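Local coordinates for UBP3-associated protein BRE5 (Saccharomyces cerevisiae, PDB 2QIY) that works with UBP3 to remove ubiquitin, affecting the ubiquitination of Sec23, and is represented here by its N-terminal NTF2-like domain, at residues Q20-Y23 against E24-T28; R27-P30 against S31-A34. All coordinates share one frame; numbering follows the deposited sequence.

Interaction 1: residues Q20-Y23 against E24-T28; sequences QNYY and ERMRT
Met-26 reaches back one helical turn to the phenol of Tyr-22, its CE lying 3.4 Å from Tyr-22 CE2 and equally near the hydroxyl. The sulfur completes a Met-aromatic contact: Met-26 SD is 5.3 Å from the centroid of the Tyr-22 ring and 37° off its normal, an oblique approach. On the neighbouring flank, the Arg-25 guanidinium lays one face over the Tyr-22 backbone, CZ being 3.8 Å from Tyr-22 CA, while NH2 comes to the edge of the ring, whose plane stands 88° from that of the guanidinium. A bend at chi3 (-96°) folds the arginine back along the helix, and Phe-36, outside these residues, makes a cation-pi contact with it. With an alanine here, Phe-36 would probably be left without its cation and the backbone at Tyr-22 without its flat cover.

All this belongs to the last turns of helix 11-28, which packs on the curved sheet of the NTF2 fold; Tyr-22 OH is hydrogen-bonded to Asp-142, and its ring meets Phe-126 edge-to-face. On the outward side, Gln-20 and Glu-24 run alongside each other with amide and carboxylate planes well turned apart, and Gln-20 NE2 stays 3.6 Å from Glu-24 OE2. A water donates to both Glu-24 OE1 and Asn-21 OD1, bridging the Asn-21 and Glu-24 side chains. Gln-20 and Glu-24 also touch the chain of another protein. The backbone bonds that set the spacing of these side chains are Glu-24 N to Gln-20 O (3.1 Å) and Arg-25 N to Asn-21 O (3.0 Å), whereas Met-26 N makes two weak ones, to the carbonyls of Tyr-22 and Tyr-23.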
loop_
_atom_site.group_PDB
_atom_site.type_symbol
_atom_site.label_atom_id
_atom_site.label_comp_id
_atom_site.label_asym_id
_atom_site.label_seq_id
_atom_site.Cartn_x
_atom_site.Cartn_y
_atom_site.Cartn_z
ATOM N N GLN A 20 13.646 -7.173 4.902
ATOM C CA GLN A 20 14.816 -6.859 5.725
ATOM C C GLN A 20 16.049 -6.671 4.843
ATOM O O GLN A 20 16.767 -5.683 4.989
ATOM C CB GLN A 20 15.030 -7.890 6.844
ATOM C CG GLN A 20 15.779 -7.260 8.023
ATOM C CD GLN A 20 15.789 -8.112 9.290
ATOM O OE1 GLN A 20 15.127 -9.146 9.380
ATOM N NE2 GLN A 20 16.555 -7.665 10.282
ATOM N N ASN A 21 16.245 -7.579 3.887
ATOM C CA ASN A 21 17.367 -7.491 2.940
ATOM C C ASN A 21 17.356 -6.246 2.041
ATOM O O ASN A 21 18.403 -5.618 1.831
ATOM C CB ASN A 21 17.477 -8.765 2.102
ATOM C CG ASN A 21 17.909 -9.974 2.932
ATOM O OD1 ASN A 21 18.571 -9.831 3.964
ATOM N ND2 ASN A 21 17.528 -11.165 2.487
ATOM N N TYR A 22 16.170 -5.882 1.553
ATOM C CA TYR A 22 15.968 -4.692 0.719
ATOM C C TYR A 22 16.372 -3.398 1.438
ATOM O O TYR A 22 17.129 -2.592 0.898
ATOM C CB TYR A 22 14.490 -4.620 0.335
ATOM C CG TYR A 22 14.065 -3.388 -0.418
ATOM C CD1 TYR A 22 14.124 -3.350 -1.802
ATOM C CD2 TYR A 22 13.551 -2.276 0.253
ATOM C CE1 TYR A 22 13.696 -2.221 -2.503
ATOM C CE2 TYR A 22 13.112 -1.130 -0.438
ATOM C CZ TYR A 22 13.195 -1.109 -1.820
ATOM O OH TYR A 22 12.775 0.004 -2.505
ATOM N N TYR A 23 15.869 -3.193 2.652
ATOM C CA TYR A 23 16.181 -1.939 3.342
ATOM C C TYR A 23 17.608 -1.880 3.827
ATOM O O TYR A 23 18.224 -0.809 3.846
ATOM C CB TYR A 23 15.202 -1.644 4.470
ATOM C CG TYR A 23 13.788 -1.400 3.995
ATOM C CD1 TYR A 23 13.450 -0.261 3.247
ATOM C CD2 TYR A 23 12.771 -2.306 4.310
ATOM C CE1 TYR A 23 12.120 -0.046 2.807
ATOM C CE2 TYR A 23 11.459 -2.096 3.898
ATOM C CZ TYR A 23 11.139 -0.974 3.147
ATOM O OH TYR A 23 9.841 -0.776 2.747
ATOM N N GLU A 24 18.167 -3.030 4.173
ATOM C CA GLU A 24 19.524 -3.025 4.663
ATOM C C GLU A 24 20.514 -2.823 3.522
ATOM O O GLU A 24 21.572 -2.236 3.735
ATOM C CB GLU A 24 19.802 -4.255 5.513
ATOM C CG GLU A 24 19.074 -4.194 6.875
ATOM C CD GLU A 24 19.266 -5.454 7.715
ATOM O OE1 GLU A 24 19.729 -6.481 7.165
ATOM O OE2 GLU A 24 18.981 -5.407 8.939
ATOM N N ARG A 25 20.151 -3.268 2.311
ATOM C CA ARG A 25 20.985 -3.034 1.123
ATOM C C ARG A 25 21.115 -1.545 0.824
ATOM O O ARG A 25 22.134 -1.108 0.274
ATOM C CB ARG A 25 20.442 -3.767 -0.119
ATOM C CG ARG A 25 20.675 -5.255 -0.091
ATOM C CD ARG A 25 20.419 -5.870 -1.459
ATOM N NE ARG A 25 19.067 -6.418 -1.598
ATOM C CZ ARG A 25 18.087 -5.843 -2.282
ATOM N NH1 ARG A 25 18.291 -4.687 -2.911
ATOM N NH2 ARG A 25 16.898 -6.431 -2.356
ATOM N N MET A 26 20.083 -0.772 1.168
ATOM C CA MET A 26 20.138 0.680 1.047
ATOM C C MET A 26 21.207 1.271 1.934
ATOM O O MET A 26 21.884 2.225 1.545
ATOM C CB MET A 26 18.809 1.303 1.424
ATOM C CG MET A 26 17.740 0.867 0.487
ATOM S SD MET A 26 16.329 1.952 0.664
ATOM C CE MET A 26 15.334 1.398 -0.738
ATOM N N ARG A 27 21.319 0.730 3.140
ATOM C CA ARG A 27 22.338 1.173 4.065
ATOM C C ARG A 27 23.720 0.827 3.529
ATOM O O ARG A 27 24.637 1.651 3.574
ATOM C CB ARG A 27 22.149 0.490 5.409
ATOM C CG ARG A 27 23.022 1.028 6.546
ATOM C CD ARG A 27 22.735 0.256 7.834
ATOM N NE ARG A 27 22.976 -1.174 7.628
ATOM C CZ ARG A 27 22.356 -2.179 8.253
ATOM N NH1 ARG A 27 21.423 -1.954 9.174
ATOM N NH2 ARG A 27 22.682 -3.432 7.946
ATOM N N THR A 28 23.863 -0.392 3.035
ATOM C CA THR A 28 25.196 -0.912 2.739
ATOM C C THR A 28 25.762 -0.518 1.377
ATOM O O THR A 28 26.980 -0.284 1.274
ATOM C CB THR A 28 25.289 -2.446 2.944
ATOM O OG1 THR A 28 24.440 -3.099 2.017
ATOM C CG2 THR A 28 24.846 -2.828 4.326
HETATM O O HOH W 1 20.432 -7.992 4.934
#

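Interaction 2: residues R27-P30 against S31-A34; sequences RTDP and SKLA
The backbone from Asp-29 to Lys-32 folds into a type I beta turn, closed by Lys-32 N to Asp-29 O at 3.1 Å, with Pro-30 (phi/psi -56°/-29°) and Ser-31 at its two central positions. The N-H points almost straight at the oxygen, yet the donor sits well above the carbonyl plane. A second, weaker bond, Leu-33 N to Pro-30 O, makes another turn overlapping the first.

The Asp-29 carboxylate is bonded back onto this corner. Its OD1 accepts the Ser-31 hydroxyl on the syn side, OG to OD1 being 2.7 Å, and also takes a weak bond from Ser-31 N at 3.0 Å. CG stands anti to the Asp-29 backbone N (chi1 -169°), which places the carboxylate beside Ser-31 N and OG. The other oxygen, OD2, rests against the aliphatic stem of Lys-32, with CD 3.5 Å away; Lys-32 NZ stays 4.0 Å from OD2, too far for a salt bridge, and one water joins the two. Another water donates to both OD2 and Ser-31 OG.

On the buried side, Leu-33 CD1 packs 3.6 Å from Pro-30 CA, and both residues touch Val-82 of helix 79-82. An Asx turn, closed by the weak bond from Ser-31 N to Asp-29 OD1, thus overlaps the type I turn where helix 11-28 ends and the chain heads for strand 37-38 of the NTF2 fold.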
loop_
_atom_site.group_PDB
_atom_site.type_symbol
_atom_site.label_atom_id
_atom_site.label_comp_id
_atom_site.label_asym_id
_atom_site.label_seq_id
_atom_site.Cartn_x
_atom_site.Cartn_y
_atom_site.Cartn_z
ATOM N N ARG A 27 21.319 0.730 3.140
ATOM C CA ARG A 27 22.338 1.173 4.065
ATOM C C ARG A 27 23.720 0.827 3.529
ATOM O O ARG A 27 24.637 1.651 3.574
ATOM C CB ARG A 27 22.149 0.490 5.409
ATOM C CG ARG A 27 23.022 1.028 6.546
ATOM C CD ARG A 27 22.735 0.256 7.834
ATOM N NE ARG A 27 22.976 -1.174 7.628
ATOM C CZ ARG A 27 22.356 -2.179 8.253
ATOM N NH1 ARG A 27 21.423 -1.954 9.174
ATOM N NH2 ARG A 27 22.682 -3.432 7.946
ATOM N N THR A 28 23.863 -0.392 3.035
ATOM C CA THR A 28 25.196 -0.912 2.739
ATOM C C THR A 28 25.762 -0.518 1.377
ATOM O O THR A 28 26.980 -0.284 1.274
ATOM C CB THR A 28 25.289 -2.446 2.944
ATOM O OG1 THR A 28 24.440 -3.099 2.017
ATOM C CG2 THR A 28 24.846 -2.828 4.326
ATOM N N ASP A 29 24.919 -0.476 0.340
ATOM C CA ASP A 29 25.417 -0.119 -1.004
ATOM C C ASP A 29 24.319 0.199 -2.011
ATOM O O ASP A 29 23.856 -0.696 -2.722
ATOM C CB ASP A 29 26.328 -1.214 -1.565
ATOM C CG ASP A 29 27.072 -0.771 -2.813
ATOM O OD1 ASP A 29 26.754 0.321 -3.363
ATOM O OD2 ASP A 29 27.982 -1.517 -3.254
ATOM N N PRO A 30 23.897 1.474 -2.086
ATOM C CA PRO A 30 22.834 1.879 -3.023
ATOM C C PRO A 30 23.130 1.537 -4.489
ATOM O O PRO A 30 22.201 1.347 -5.272
ATOM C CB PRO A 30 22.762 3.402 -2.824
ATOM C CG PRO A 30 23.221 3.615 -1.402
ATOM C CD PRO A 30 24.348 2.606 -1.248
ATOM N N SER A 31 24.411 1.500 -4.846
ATOM C CA SER A 31 24.822 1.243 -6.237
ATOM C C SER A 31 24.611 -0.191 -6.694
ATOM O O SER A 31 24.787 -0.475 -7.889
ATOM C CB SER A 31 26.287 1.678 -6.474
ATOM O OG SER A 31 27.212 0.722 -5.975
ATOM N N LYS A 32 24.280 -1.097 -5.765
ATOM C CA LYS A 32 23.983 -2.498 -6.129
ATOM C C LYS A 32 22.508 -2.873 -5.940
ATOM O O LYS A 32 22.100 -4.012 -6.219
ATOM C CB LYS A 32 24.846 -3.467 -5.323
ATOM C CG LYS A 32 26.303 -3.439 -5.681
ATOM C CD LYS A 32 27.037 -4.449 -4.828
ATOM C CE LYS A 32 28.483 -4.562 -5.226
ATOM N NZ LYS A 32 29.245 -5.259 -4.139
ATOM N N LEU A 33 21.714 -1.927 -5.449
ATOM C CA LEU A 33 20.266 -2.146 -5.292
ATOM C C LEU A 33 19.592 -2.646 -6.550
ATOM O O LEU A 33 18.734 -3.529 -6.482
ATOM C CB LEU A 33 19.557 -0.862 -4.847
ATOM C CG LEU A 33 19.848 -0.481 -3.407
ATOM C CD1 LEU A 33 19.360 0.941 -3.186
ATOM C CD2 LEU A 33 19.099 -1.448 -2.478
ATOM N N ALA A 34 19.974 -2.079 -7.688
ATOM C CA ALA A 34 19.320 -2.362 -8.953
ATOM C C ALA A 34 19.460 -3.828 -9.366
ATOM O O ALA A 34 18.635 -4.314 -10.135
ATOM C CB ALA A 34 19.868 -1.445 -10.053
HETATM O O HOH W 2 29.674 -0.484 -5.121
HETATM O O HOH W 3 28.736 -3.788 -1.765
HETATM O O HOH W 4 21.535 0.409 -7.854
#

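How the interactions relate
From the N terminus, interaction 1 comes first, along the final turns of helix 11-28; interaction 2 takes over at the shared residues Arg-27 and Thr-28 and carries the chain through the turn toward strand 37-38. Neither contact nests within or crosses the other: they follow in sequence, each closed over only a few residues, with centres about 7 Å apart. The turn does fold back on the helix, since Leu-33 CD2 packs 3.4 Å from Arg-25 NH1 and also approaches Met-26 N. Interaction 1 lies where the helix meets the sheet, while the turn of interaction 2 rests on helices 68-77 and 79-82.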